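Cell-binding factor 2 (PDB 3RFW) is a SurA-like chaperone and virulence factor of Campylobacter jejuni that probably catalyses the cis-trans isomerisation of peptidyl-prolyl bonds. Local coordinates at residues I89-A94 with N225-E230; A98-N103 with K211-F216; A115-V120 with K175-A180; I130-G135 with S146-E151; K139-K144 with V202-N207. All blocks are in the same frame, centred on the assembly; numbering follows the deposited sequence.

Contact 1 (I89-A94 with N225-E230)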
# COMPACT_ATOMS: atom_id res chain seq x y z
N ILE A 89 24.90 10.88 18.20
CA ILE A 89 24.00 10.06 19.01
C ILE A 89 24.47 8.61 19.04
O ILE A 89 24.65 7.99 18.00
CB ILE A 89 22.54 10.12 18.54
CG1 ILE A 89 22.15 11.56 18.13
CG2 ILE A 89 21.61 9.61 19.63
CD1 ILE A 89 21.65 12.45 19.29
N LYS A 90 24.76 8.11 20.23
CA LYS A 90 25.10 6.69 20.40
C LYS A 90 24.42 6.11 21.64
O LYS A 90 24.47 6.70 22.72
CB LYS A 90 26.62 6.50 20.48
N ILE A 91 23.73 5.00 21.45
CA ILE A 91 23.22 4.25 22.58
C ILE A 91 24.17 3.10 22.87
O ILE A 91 24.42 2.25 22.01
CB ILE A 91 21.81 3.71 22.28
CG1 ILE A 91 20.98 4.75 21.50
CG2 ILE A 91 21.12 3.29 23.58
CD1 ILE A 91 20.80 6.09 22.21
N ASP A 92 24.77 3.11 24.06
CA ASP A 92 25.67 2.03 24.45
C ASP A 92 24.91 0.73 24.79
O ASP A 92 23.72 0.75 25.09
CB ASP A 92 26.58 2.46 25.61
CG ASP A 92 25.79 3.00 26.78
OD1 ASP A 92 24.70 2.46 27.04
OD2 ASP A 92 26.24 4.00 27.39
N ALA A 93 25.58 -0.41 24.62
CA ALA A 93 25.00 -1.71 24.99
C ALA A 93 24.08 -1.64 26.21
O ALA A 93 22.97 -2.16 26.17
CB ALA A 93 26.10 -2.72 25.21
N ALA A 94 24.54 -0.99 27.28
CA ALA A 94 23.83 -1.08 28.57
C ALA A 94 22.41 -0.53 28.54
O ALA A 94 21.50 -1.11 29.15
CB ALA A 94 24.65 -0.44 29.70
N ASN A 225 17.32 1.12 17.73
CA ASN A 225 16.80 2.08 16.76
C ASN A 225 15.85 3.04 17.42
O ASN A 225 15.97 4.24 17.24
CB ASN A 225 16.07 1.36 15.62
CG ASN A 225 17.01 0.58 14.75
OD1 ASN A 225 18.23 0.74 14.83
ND2 ASN A 225 16.44 -0.30 13.91
N GLY A 226 14.93 2.50 18.21
CA GLY A 226 13.93 3.29 18.91
C GLY A 226 14.51 4.18 20.00
O GLY A 226 14.06 5.31 20.19
N LEU A 227 15.49 3.68 20.75
CA LEU A 227 16.20 4.55 21.70
C LEU A 227 17.02 5.65 21.00
O LEU A 227 17.13 6.74 21.52
CB LEU A 227 17.10 3.75 22.65
CG LEU A 227 16.44 2.75 23.61
CD1 LEU A 227 17.53 1.93 24.31
CD2 LEU A 227 15.55 3.47 24.62
N LYS A 228 17.66 5.33 19.87
CA LYS A 228 18.45 6.35 19.15
C LYS A 228 17.57 7.48 18.65
O LYS A 228 17.96 8.64 18.66
CB LYS A 228 19.14 5.72 17.95
CG LYS A 228 20.22 6.59 17.33
CD LYS A 228 20.98 5.84 16.23
CE LYS A 228 22.04 6.72 15.57
NZ LYS A 228 22.61 6.11 14.32
N PHE A 229 16.37 7.12 18.22
CA PHE A 229 15.47 8.06 17.62
C PHE A 229 14.93 8.97 18.70
O PHE A 229 14.92 10.17 18.53
CB PHE A 229 14.33 7.34 16.88
CG PHE A 229 13.21 8.26 16.46
CD1 PHE A 229 11.97 8.19 17.07
CD2 PHE A 229 13.40 9.19 15.45
CE1 PHE A 229 10.92 9.04 16.68
CE2 PHE A 229 12.36 10.04 15.05
CZ PHE A 229 11.13 9.96 15.67
N GLU A 230 14.54 8.39 19.84
CA GLU A 230 14.06 9.19 20.97
C GLU A 230 15.15 10.15 21.46
O GLU A 230 14.87 11.28 21.85
CB GLU A 230 13.63 8.29 22.12
CG GLU A 230 12.45 7.38 21.81
CD GLU A 230 11.14 8.15 21.75
OE1 GLU A 230 10.93 9.01 22.65
OE2 GLU A 230 10.35 7.94 20.79
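Leu227, on helix 216-246, meets Ile91 with its side chain pointing toward the extended segment before helix 93-103. The two side chains cross at about a right angle, and the Leu227 methyl CD1 lies 3.9 Å from Ile91 CG2. One branch of Ile91 does this work; the other carries CD1 over the helix backbone, 3.8 Å from Leu227 O. Lys228 comes next and takes the same isoleucine on its backbone: Ile91 CG1 sits 3.7 Å from Lys228 N. The lysine then runs off as an extended chain, its first torsion trans (chi1 -167°), which carries its methylenes obliquely past Ile89. Lys228 CG reaches Ile89 CG2 at 4.0 Å, and further out Lys228 CE passes 3.8 Å from Ile89 O. This is apolar packing with the aliphatic part of a lysine at its solvent-facing margin. Ile89 and Ile91 extend the same seam to Glu231, and Ile89 also to Val235, while Leu227 turns to Phe99. Asp92 caps the following helix through OD1 to Lys95 N. The arrangement joins the connector into helix 93-103 to the long helix 216-246, consistent with SurA-like chaperones, in which chain parts on both sides of the parvulin fold pack together.

Contact 2 (A98-N103 with K211-F216)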
# COMPACT_ATOMS: atom_id res chain seq x y z
N ALA A 98 19.23 -2.69 29.25
CA ALA A 98 18.41 -2.16 30.35
C ALA A 98 16.96 -1.93 29.95
O ALA A 98 16.05 -2.22 30.73
CB ALA A 98 19.04 -0.87 30.92
N PHE A 99 16.71 -1.45 28.73
CA PHE A 99 15.32 -1.28 28.27
C PHE A 99 14.63 -2.64 28.09
O PHE A 99 13.41 -2.76 28.33
CB PHE A 99 15.25 -0.51 26.94
CG PHE A 99 13.84 -0.21 26.49
CD1 PHE A 99 13.22 0.97 26.84
CD2 PHE A 99 13.13 -1.13 25.72
CE1 PHE A 99 11.89 1.22 26.49
CE2 PHE A 99 11.81 -0.86 25.31
CZ PHE A 99 11.20 0.31 25.72
N TYR A 100 15.33 -3.60 27.51
CA TYR A 100 14.77 -4.95 27.40
C TYR A 100 14.40 -5.51 28.79
O TYR A 100 13.24 -5.80 29.05
CB TYR A 100 15.72 -5.91 26.69
CG TYR A 100 15.15 -7.32 26.62
CD1 TYR A 100 15.51 -8.29 27.57
CD2 TYR A 100 14.22 -7.66 25.65
CE1 TYR A 100 15.01 -9.60 27.48
CE2 TYR A 100 13.67 -8.94 25.59
CZ TYR A 100 14.10 -9.92 26.48
OH TYR A 100 13.54 -11.17 26.44
N ASP A 101 15.39 -5.57 29.69
CA ASP A 101 15.16 -6.12 31.05
C ASP A 101 13.98 -5.44 31.74
O ASP A 101 13.10 -6.12 32.27
CB ASP A 101 16.42 -6.01 31.92
CG ASP A 101 17.58 -6.86 31.42
OD1 ASP A 101 17.34 -7.81 30.64
OD2 ASP A 101 18.74 -6.56 31.76
N GLN A 102 13.89 -4.11 31.62
CA GLN A 102 12.77 -3.36 32.20
C GLN A 102 11.40 -3.68 31.61
O GLN A 102 10.38 -3.45 32.26
CB GLN A 102 13.03 -1.83 32.15
CG GLN A 102 14.11 -1.36 33.12
CD GLN A 102 14.75 -0.04 32.70
OE1 GLN A 102 15.95 0.18 32.94
NE2 GLN A 102 13.96 0.85 32.12
N ASN A 103 11.35 -4.09 30.35
CA ASN A 103 10.06 -4.32 29.69
C ASN A 103 9.87 -5.80 29.33
O ASN A 103 9.00 -6.15 28.52
CB ASN A 103 9.94 -3.45 28.44
CG ASN A 103 9.76 -1.97 28.77
OD1 ASN A 103 8.64 -1.50 28.96
ND2 ASN A 103 10.86 -1.24 28.81
N LYS A 211 1.80 -18.79 25.75
CA LYS A 211 2.57 -17.55 25.85
C LYS A 211 4.06 -17.82 25.63
O LYS A 211 4.63 -18.69 26.29
CB LYS A 211 2.34 -16.95 27.23
CG LYS A 211 2.55 -15.46 27.35
CD LYS A 211 2.09 -14.96 28.75
CE LYS A 211 2.61 -13.54 28.99
NZ LYS A 211 2.48 -13.10 30.41
N GLY A 212 4.68 -17.12 24.69
CA GLY A 212 6.11 -17.29 24.44
C GLY A 212 6.90 -16.03 24.75
O GLY A 212 6.39 -14.92 24.59
N GLN A 213 8.09 -16.20 25.31
CA GLN A 213 8.98 -15.09 25.61
C GLN A 213 9.82 -14.75 24.39
O GLN A 213 10.56 -15.58 23.88
CB GLN A 213 9.90 -15.46 26.77
CG GLN A 213 10.92 -14.37 27.15
CD GLN A 213 10.27 -13.17 27.81
OE1 GLN A 213 9.52 -13.30 28.79
NE2 GLN A 213 10.45 -11.99 27.20
N ILE A 214 9.74 -13.50 23.93
CA ILE A 214 10.70 -13.01 22.94
C ILE A 214 12.06 -12.73 23.55
O ILE A 214 12.16 -12.15 24.64
CB ILE A 214 10.13 -11.77 22.19
CG1 ILE A 214 8.78 -12.14 21.56
CG2 ILE A 214 11.10 -11.30 21.12
CD1 ILE A 214 7.91 -10.95 21.12
N LYS A 215 13.11 -13.23 22.91
CA LYS A 215 14.48 -13.10 23.41
C LYS A 215 15.11 -11.76 23.01
O LYS A 215 14.83 -11.23 21.94
CB LYS A 215 15.36 -14.24 22.88
CG LYS A 215 15.35 -15.53 23.74
CD LYS A 215 15.91 -16.74 22.98
CE LYS A 215 15.59 -18.06 23.72
NZ LYS A 215 16.67 -19.10 23.56
N PHE A 216 16.08 -11.33 23.82
CA PHE A 216 16.78 -10.07 23.62
C PHE A 216 17.37 -9.97 22.22
O PHE A 216 17.19 -8.97 21.53
CB PHE A 216 17.89 -9.91 24.68
CG PHE A 216 18.70 -8.63 24.54
CD1 PHE A 216 18.09 -7.38 24.59
CD2 PHE A 216 20.09 -8.68 24.44
CE1 PHE A 216 18.83 -6.21 24.54
CE2 PHE A 216 20.85 -7.51 24.36
CZ PHE A 216 20.21 -6.27 24.41
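Tyr100 reaches Ile214 with its hydroxyl and lays one ring face on Phe216. The OH donates to Ile214 O; at 2.5 Å between Tyr100 OH and Ile214 O the modelled bond is very short, and its exact length is doubtful. The acceptor lies at the edge of the tyrosine ring, in its plane. Over the face comes the start of helix 216-246. There Phe216 CB stands 4.0 Å from the Tyr100 ring centroid, 9° off the normal, a CH-pi contact. The Phe216 ring itself meets Tyr100 obliquely, planes at 57°, and is in closer touch with the base of the side chain: Phe216 CD1 is 3.5 Å from Tyr100 CB. A trans first torsion (chi1 178°) sends the tyrosine ring away from its own helix and over the Phe216 backbone, with OH at Ile214 O.

A step outward, Gln213 bends back at chi2 so that Gln213 NE2 donates to Ile214 O at 3.1 Å, nearly in line with the N-H. The Ile214 carbonyl oxygen thus takes two side-chain donors, one from each segment. Gln213 NE2 also donates to Lys104 O, and the Ile214 backbone pairs with Tyr107. On the helix, Asn103 ND2 lies over the centre of the Phe99 ring and bonds to Phe99 O. Phe216 packs further on Val96 and Lys97. What results is a junction where the strand 199-213 of the parvulin-type sheet passes into helix 216-246, beside helix 93-103, which precedes the first strand of that sheet.

Contact 3 (A115-V120 with K175-A180)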
# COMPACT_ATOMS: atom_id res chain seq x y z
N ALA A 115 -9.60 -23.54 17.60
CA ALA A 115 -10.81 -24.25 18.02
C ALA A 115 -11.92 -24.21 16.98
O ALA A 115 -11.94 -23.32 16.12
CB ALA A 115 -11.32 -23.71 19.35
N LYS A 116 -12.83 -25.18 17.06
CA LYS A 116 -14.12 -25.08 16.39
C LYS A 116 -15.24 -24.91 17.41
O LYS A 116 -15.08 -25.31 18.56
CB LYS A 116 -14.38 -26.35 15.54
CG LYS A 116 -13.48 -26.46 14.30
CD LYS A 116 -13.76 -27.72 13.51
CE LYS A 116 -12.55 -28.15 12.69
NZ LYS A 116 -12.82 -29.43 12.00
N HIS A 117 -16.38 -24.38 16.99
CA HIS A 117 -17.57 -24.38 17.84
C HIS A 117 -18.90 -24.68 17.13
O HIS A 117 -18.97 -24.67 15.89
CB HIS A 117 -17.65 -23.10 18.68
CG HIS A 117 -18.42 -21.98 18.05
ND1 HIS A 117 -18.22 -21.58 16.74
CD2 HIS A 117 -19.34 -21.13 18.57
CE1 HIS A 117 -19.00 -20.55 16.48
NE2 HIS A 117 -19.67 -20.24 17.57
N ILE A 118 -19.90 -25.06 17.91
CA ILE A 118 -21.29 -25.20 17.44
C ILE A 118 -22.17 -24.30 18.30
O ILE A 118 -22.09 -24.34 19.51
CB ILE A 118 -21.78 -26.66 17.61
CG1 ILE A 118 -21.03 -27.58 16.65
CG2 ILE A 118 -23.28 -26.75 17.41
CD1 ILE A 118 -21.30 -29.04 16.87
N LEU A 119 -23.01 -23.48 17.67
CA LEU A 119 -23.86 -22.57 18.43
C LEU A 119 -25.32 -22.96 18.27
O LEU A 119 -25.76 -23.32 17.17
CB LEU A 119 -23.62 -21.11 18.03
CG LEU A 119 -24.57 -20.01 18.55
CD1 LEU A 119 -24.55 -19.95 20.08
CD2 LEU A 119 -24.19 -18.64 17.98
N VAL A 120 -26.06 -22.95 19.37
CA VAL A 120 -27.47 -23.27 19.36
C VAL A 120 -28.13 -22.41 20.42
O VAL A 120 -27.44 -21.77 21.22
CB VAL A 120 -27.70 -24.76 19.72
CG1 VAL A 120 -27.16 -25.67 18.61
CG2 VAL A 120 -27.08 -25.09 21.08
N LYS A 175 -15.14 -13.21 27.11
CA LYS A 175 -14.39 -13.95 28.13
C LYS A 175 -14.96 -15.35 28.39
O LYS A 175 -14.22 -16.33 28.44
CB LYS A 175 -14.29 -13.15 29.43
N PRO A 176 -16.29 -15.45 28.56
CA PRO A 176 -16.85 -16.75 28.91
C PRO A 176 -16.55 -17.85 27.86
O PRO A 176 -16.29 -19.00 28.23
CB PRO A 176 -18.36 -16.48 29.03
CG PRO A 176 -18.58 -15.09 28.44
CD PRO A 176 -17.29 -14.37 28.63
N PHE A 177 -16.56 -17.48 26.58
CA PHE A 177 -16.14 -18.38 25.51
C PHE A 177 -14.63 -18.65 25.61
O PHE A 177 -14.19 -19.80 25.68
CB PHE A 177 -16.50 -17.78 24.13
CG PHE A 177 -16.27 -18.72 22.98
CD1 PHE A 177 -15.06 -18.72 22.30
CD2 PHE A 177 -17.25 -19.64 22.60
CE1 PHE A 177 -14.82 -19.61 21.24
CE2 PHE A 177 -17.01 -20.57 21.58
CZ PHE A 177 -15.78 -20.54 20.90
N THR A 178 -13.86 -17.56 25.62
CA THR A 178 -12.42 -17.56 25.83
C THR A 178 -11.96 -18.39 27.04
O THR A 178 -11.02 -19.19 26.92
CB THR A 178 -11.94 -16.10 25.97
OG1 THR A 178 -12.17 -15.42 24.73
CG2 THR A 178 -10.47 -16.01 26.29
N ASP A 179 -12.62 -18.22 28.17
CA ASP A 179 -12.33 -19.00 29.37
C ASP A 179 -12.42 -20.50 29.12
O ASP A 179 -11.50 -21.25 29.44
CB ASP A 179 -13.27 -18.61 30.53
CG ASP A 179 -12.86 -17.28 31.20
OD1 ASP A 179 -11.83 -16.68 30.79
OD2 ASP A 179 -13.59 -16.84 32.12
N ALA A 180 -13.54 -20.97 28.58
CA ALA A 180 -13.67 -22.40 28.37
C ALA A 180 -12.65 -22.94 27.35
O ALA A 180 -12.09 -24.02 27.54
CB ALA A 180 -15.10 -22.77 27.97
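His117 and Phe177 are the closest pair across strand 108-120 and helix 175-183, yet their CA atoms are 9.8 Å apart. Strand and helix therefore meet through side chains alone, each residue pointing toward the other segment, and the two aromatic groups fill the gap between the backbones. Phe177 turns its CG away from its own backbone N (chi1 -173°), which sends the ring out from the helix and brings its far end to the histidine. The rings form an offset edge-to-face pair, with the edge of Phe177 turned to the face of His117, planes at 86° and centroids 5.5 Å apart.

The pair probably belongs to the substrate pocket of the parvulin fold, where two histidines on neighbouring strands of the antiparallel sheet are a family feature. His201 probably takes the second place here: its ring meets those of both His117 and Phe177. The surroundings are consistent with the prolyl-isomerase pocket of parvulins, in which a phenylalanine from the helix after the second strand lies close to the histidines. Leu165 of strand 164-168 touches both partners. Backbone hydrogen bonds hold the strand on both flanks, to Val202 through Ile118 and to Gly163 through His117.

Two carbons of the phenylalanine make the touch: Phe177 CE2 comes within 3.8 Å of His117 CD2, and Phe177 CZ within 3.9 Å of His117 CB. That CB lies in the plane of the phenylalanine ring, at its edge.

Contact 4 (I130-G135 with S146-E151)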
# COMPACT_ATOMS: atom_id res chain seq x y z
N ILE A 130 -23.58 -32.48 22.73
CA ILE A 130 -22.53 -32.99 23.61
C ILE A 130 -22.65 -34.51 23.76
O ILE A 130 -21.68 -35.25 23.54
CB ILE A 130 -22.55 -32.30 24.98
CG1 ILE A 130 -21.87 -30.92 24.87
CG2 ILE A 130 -21.83 -33.16 26.02
CD1 ILE A 130 -22.06 -30.04 26.08
N ASN A 131 -23.89 -34.96 23.98
CA ASN A 131 -24.28 -36.37 23.93
C ASN A 131 -23.88 -37.16 22.69
O ASN A 131 -23.38 -38.28 22.80
CB ASN A 131 -25.79 -36.48 24.08
CG ASN A 131 -26.21 -36.68 25.50
OD1 ASN A 131 -26.82 -35.80 26.11
ND2 ASN A 131 -25.85 -37.84 26.06
N GLU A 132 -24.22 -36.63 21.52
CA GLU A 132 -23.91 -37.32 20.28
C GLU A 132 -22.41 -37.57 20.11
O GLU A 132 -22.01 -38.51 19.41
CB GLU A 132 -24.43 -36.53 19.07
CG GLU A 132 -25.56 -37.22 18.34
CD GLU A 132 -26.09 -36.40 17.18
OE1 GLU A 132 -25.86 -36.81 16.02
OE2 GLU A 132 -26.70 -35.33 17.43
N LEU A 133 -21.60 -36.70 20.72
CA LEU A 133 -20.14 -36.75 20.58
C LEU A 133 -19.42 -37.44 21.77
O LEU A 133 -18.23 -37.78 21.68
CB LEU A 133 -19.57 -35.33 20.35
CG LEU A 133 -20.16 -34.51 19.20
CD1 LEU A 133 -19.99 -33.02 19.42
CD2 LEU A 133 -19.60 -34.93 17.84
N LYS A 134 -20.15 -37.62 22.87
CA LYS A 134 -19.61 -38.29 24.05
C LYS A 134 -19.01 -39.65 23.69
O LYS A 134 -19.62 -40.43 22.96
CB LYS A 134 -20.69 -38.45 25.13
N GLY A 135 -17.78 -39.88 24.14
CA GLY A 135 -17.11 -41.17 23.95
C GLY A 135 -16.29 -41.25 22.68
O GLY A 135 -15.64 -42.27 22.42
N SER A 146 -17.58 -31.31 13.07
CA SER A 146 -17.77 -30.45 11.91
C SER A 146 -19.07 -30.76 11.16
O SER A 146 -19.78 -29.85 10.72
CB SER A 146 -16.58 -30.57 10.96
OG SER A 146 -15.35 -30.29 11.61
N GLU A 147 -19.39 -32.05 11.02
CA GLU A 147 -20.66 -32.47 10.43
C GLU A 147 -21.85 -31.99 11.25
O GLU A 147 -22.87 -31.58 10.69
CB GLU A 147 -20.72 -33.99 10.24
N LEU A 148 -21.73 -32.01 12.58
CA LEU A 148 -22.80 -31.51 13.44
C LEU A 148 -22.92 -29.99 13.35
O LEU A 148 -24.01 -29.44 13.54
CB LEU A 148 -22.57 -31.94 14.89
CG LEU A 148 -22.92 -33.40 15.26
CD1 LEU A 148 -22.97 -33.59 16.79
CD2 LEU A 148 -24.24 -33.81 14.62
N ALA A 149 -21.80 -29.31 13.12
CA ALA A 149 -21.80 -27.85 13.05
C ALA A 149 -22.49 -27.38 11.76
O ALA A 149 -23.38 -26.53 11.78
CB ALA A 149 -20.37 -27.30 13.13
N LYS A 150 -22.07 -27.97 10.64
CA LYS A 150 -22.78 -27.79 9.37
C LYS A 150 -24.29 -28.07 9.52
O LYS A 150 -25.12 -27.30 9.05
CB LYS A 150 -22.16 -28.68 8.28
CG LYS A 150 -20.74 -28.30 7.90
CD LYS A 150 -20.15 -29.29 6.91
CE LYS A 150 -18.69 -28.96 6.59
N GLU A 151 -24.63 -29.14 10.23
CA GLU A 151 -26.02 -29.55 10.41
C GLU A 151 -26.83 -28.63 11.32
O GLU A 151 -27.96 -28.26 10.98
CB GLU A 151 -26.10 -30.99 10.93
CG GLU A 151 -27.48 -31.62 10.79
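Two groups grip Ser146 OG, at the head of the segment whose Leu148 meets Glu132 and Leu133: the ammonium NZ of Lys116 and the carbonyl oxygen of Asp142 one turn earlier. This ties helix 138-152 to the neighbouring strand 108-120. The interface with segment 130-135 itself has no polar bond and rests on the two methyls of Leu148, one on Leu133, the other against the Glu132 carboxylate.

Leu148 has CG beside the backbone N and anti to the carbonyl carbon (chi1 -77°), which turns CG toward the other helix. CD1 goes to Leu133, and the two side chains reach toward each other tip to tip: Leu148 CD1 lies 3.8 Å from Leu133 CD2 and equally close to Leu133 CG. The other methyl takes Glu132, whose chain crosses the leucine obliquely. Leu148 CD2 is 3.7 Å from Glu132 OE1, so the carboxylate lies against the methyl. Glu132 on the solvent side and Leu133 on the inner side thus each take one methyl. With 9.0 Å between Glu132 CA and Leu148 CA, the helices are spaced by these side chains.

Leu133 also packs on Leu141, Lys144 and Phe145, and Leu148 continues inward to Ile118 of the sheet. On the outer side Lys150 touches Asn160 of the second subunit. Helices 123-133 and 138-152, consecutive in the chain and joined by a short turn, make the helical layer that covers one face of the parvulin sheet.

Contact 5 (K139-K144 with V202-N207)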
# COMPACT_ATOMS: atom_id res chain seq x y z
N LYS A 139 -9.49 -37.77 15.47
CA LYS A 139 -9.96 -37.39 14.15
C LYS A 139 -11.41 -37.80 13.92
O LYS A 139 -12.09 -37.21 13.09
CB LYS A 139 -9.06 -37.98 13.07
CG LYS A 139 -8.02 -37.00 12.55
CD LYS A 139 -6.65 -37.32 13.13
CE LYS A 139 -5.58 -37.30 12.05
NZ LYS A 139 -5.58 -36.01 11.28
N GLU A 140 -11.89 -38.78 14.69
CA GLU A 140 -13.29 -39.20 14.62
C GLU A 140 -14.22 -38.19 15.30
O GLU A 140 -15.32 -37.93 14.81
CB GLU A 140 -13.49 -40.60 15.21
N LEU A 141 -13.81 -37.68 16.45
CA LEU A 141 -14.48 -36.58 17.12
C LEU A 141 -14.52 -35.31 16.23
O LEU A 141 -15.52 -34.58 16.18
CB LEU A 141 -13.75 -36.28 18.43
CG LEU A 141 -14.24 -35.17 19.35
CD1 LEU A 141 -13.83 -33.83 18.78
CD2 LEU A 141 -15.75 -35.24 19.55
N ASP A 142 -13.43 -35.07 15.52
CA ASP A 142 -13.28 -33.88 14.69
C ASP A 142 -14.28 -33.91 13.52
O ASP A 142 -15.13 -33.02 13.40
CB ASP A 142 -11.83 -33.76 14.20
CG ASP A 142 -11.64 -32.71 13.12
OD1 ASP A 142 -11.15 -33.07 12.03
OD2 ASP A 142 -11.88 -31.52 13.39
N ALA A 143 -14.26 -35.00 12.74
CA ALA A 143 -15.17 -35.16 11.59
C ALA A 143 -16.64 -35.06 12.00
O ALA A 143 -17.41 -34.29 11.41
CB ALA A 143 -14.90 -36.47 10.87
N LYS A 144 -17.02 -35.83 13.01
CA LYS A 144 -18.37 -35.78 13.55
C LYS A 144 -18.75 -34.40 14.07
O LYS A 144 -19.85 -33.94 13.82
CB LYS A 144 -18.59 -36.85 14.61
CG LYS A 144 -19.50 -37.99 14.15
N VAL A 202 -20.97 -25.44 22.03
CA VAL A 202 -20.03 -26.53 22.23
C VAL A 202 -18.72 -26.24 21.49
O VAL A 202 -18.72 -25.99 20.28
CB VAL A 202 -20.62 -27.88 21.74
CG1 VAL A 202 -19.68 -29.03 22.06
CG2 VAL A 202 -22.03 -28.10 22.36
N ILE A 203 -17.60 -26.36 22.21
CA ILE A 203 -16.28 -26.01 21.66
C ILE A 203 -15.43 -27.27 21.52
O ILE A 203 -15.40 -28.12 22.43
CB ILE A 203 -15.57 -25.05 22.59
CG1 ILE A 203 -16.49 -23.87 22.93
CG2 ILE A 203 -14.25 -24.59 21.98
CD1 ILE A 203 -15.78 -22.75 23.66
N LEU A 204 -14.81 -27.43 20.36
CA LEU A 204 -13.75 -28.43 20.19
C LEU A 204 -12.39 -27.74 19.99
O LEU A 204 -12.23 -26.97 19.04
CB LEU A 204 -14.05 -29.35 19.01
CG LEU A 204 -12.89 -30.23 18.58
CD1 LEU A 204 -12.54 -31.27 19.67
CD2 LEU A 204 -13.21 -30.90 17.27
N LYS A 205 -11.44 -28.00 20.88
CA LYS A 205 -10.12 -27.40 20.78
C LYS A 205 -9.18 -28.29 19.99
O LYS A 205 -8.95 -29.43 20.36
CB LYS A 205 -9.53 -27.12 22.17
N GLU A 206 -8.62 -27.74 18.92
CA GLU A 206 -7.74 -28.51 18.04
C GLU A 206 -6.29 -28.43 18.53
O GLU A 206 -5.57 -29.43 18.53
CB GLU A 206 -7.86 -28.00 16.60
CG GLU A 206 -7.06 -28.81 15.56
CD GLU A 206 -7.28 -28.33 14.13
OE1 GLU A 206 -8.24 -27.56 13.88
OE2 GLU A 206 -6.50 -28.74 13.24
N ASN A 207 -5.86 -27.23 18.91
CA ASN A 207 -4.45 -26.97 19.25
C ASN A 207 -4.35 -25.78 20.20
O ASN A 207 -5.33 -25.04 20.39
CB ASN A 207 -3.62 -26.69 17.98
CG ASN A 207 -2.18 -27.21 18.09
OD1 ASN A 207 -1.68 -27.46 19.18
ND2 ASN A 207 -1.52 -27.35 16.94
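In both Leu141 and Leu204 the first torsion is trans (chi1 -180° and 168°), which extends each side chain straight out from its own segment so that the two point at each other tip to tip. The modelled approach of their CD1 methyls is too close for carbons, and the exact seating of Leu141 is doubtful. The leucines join helix 138-152 to strand 199-213, a helix-on-sheet packing in the parvulin fold. Beyond CG their torsions differ: Leu204 has the usual partner of such a chi1, whereas Leu141 has a chi2 of -76°, an uncommon combination for leucine. The side of the contact that goes through Asp142 is sounder. Leu204 CD2 sits 3.9 Å from Asp142 CA, up against the helix backbone, and the aspartate crosses the leucine at about a right angle.

The Asp142 carboxylate finds its charge partner on the adjoining strand, where Lys116 NZ forms a salt bridge to Asp142 OD2. Glu206 OE1 is 5.4 Å from Asp142 OD2, and the lysine probably offsets this like charge. Strand pairing sets the leucine in place, since the Leu204 backbone bonds to that of Lys116, and Ile189 of strand 188-196 touches both leucines. At the end of the segment Glu206 and Asn207 both face Gln114, a classic beta bulge. The polar margin of the packing is marked by Asp142 OD2, which lies 4.1 Å from Leu204 CD2.

The contacts fall into two groups. Contacts 3, 4 and 5 lie within one parvulin-type domain, their centres 9 to 15 Å apart: contact 4 and contact 5 share helix 138-152, and contact 3 and contact 5 reach neighbouring strands 108-120 and 199-213 of the sheet. Contacts 1 and 2, centres about 17 Å apart, touch and share helix 93-103; contact 1 lies about 57 Å from contact 4, centre to centre. Along the chain, contact 1 encloses contact 2, which encloses the rest; the segments of contact 5 alternate with those of contacts 3 and 4. The parvulin-type part is thus probably an insertion, as in SurA-like chaperones, flanked by helices 93-103 and 216-246.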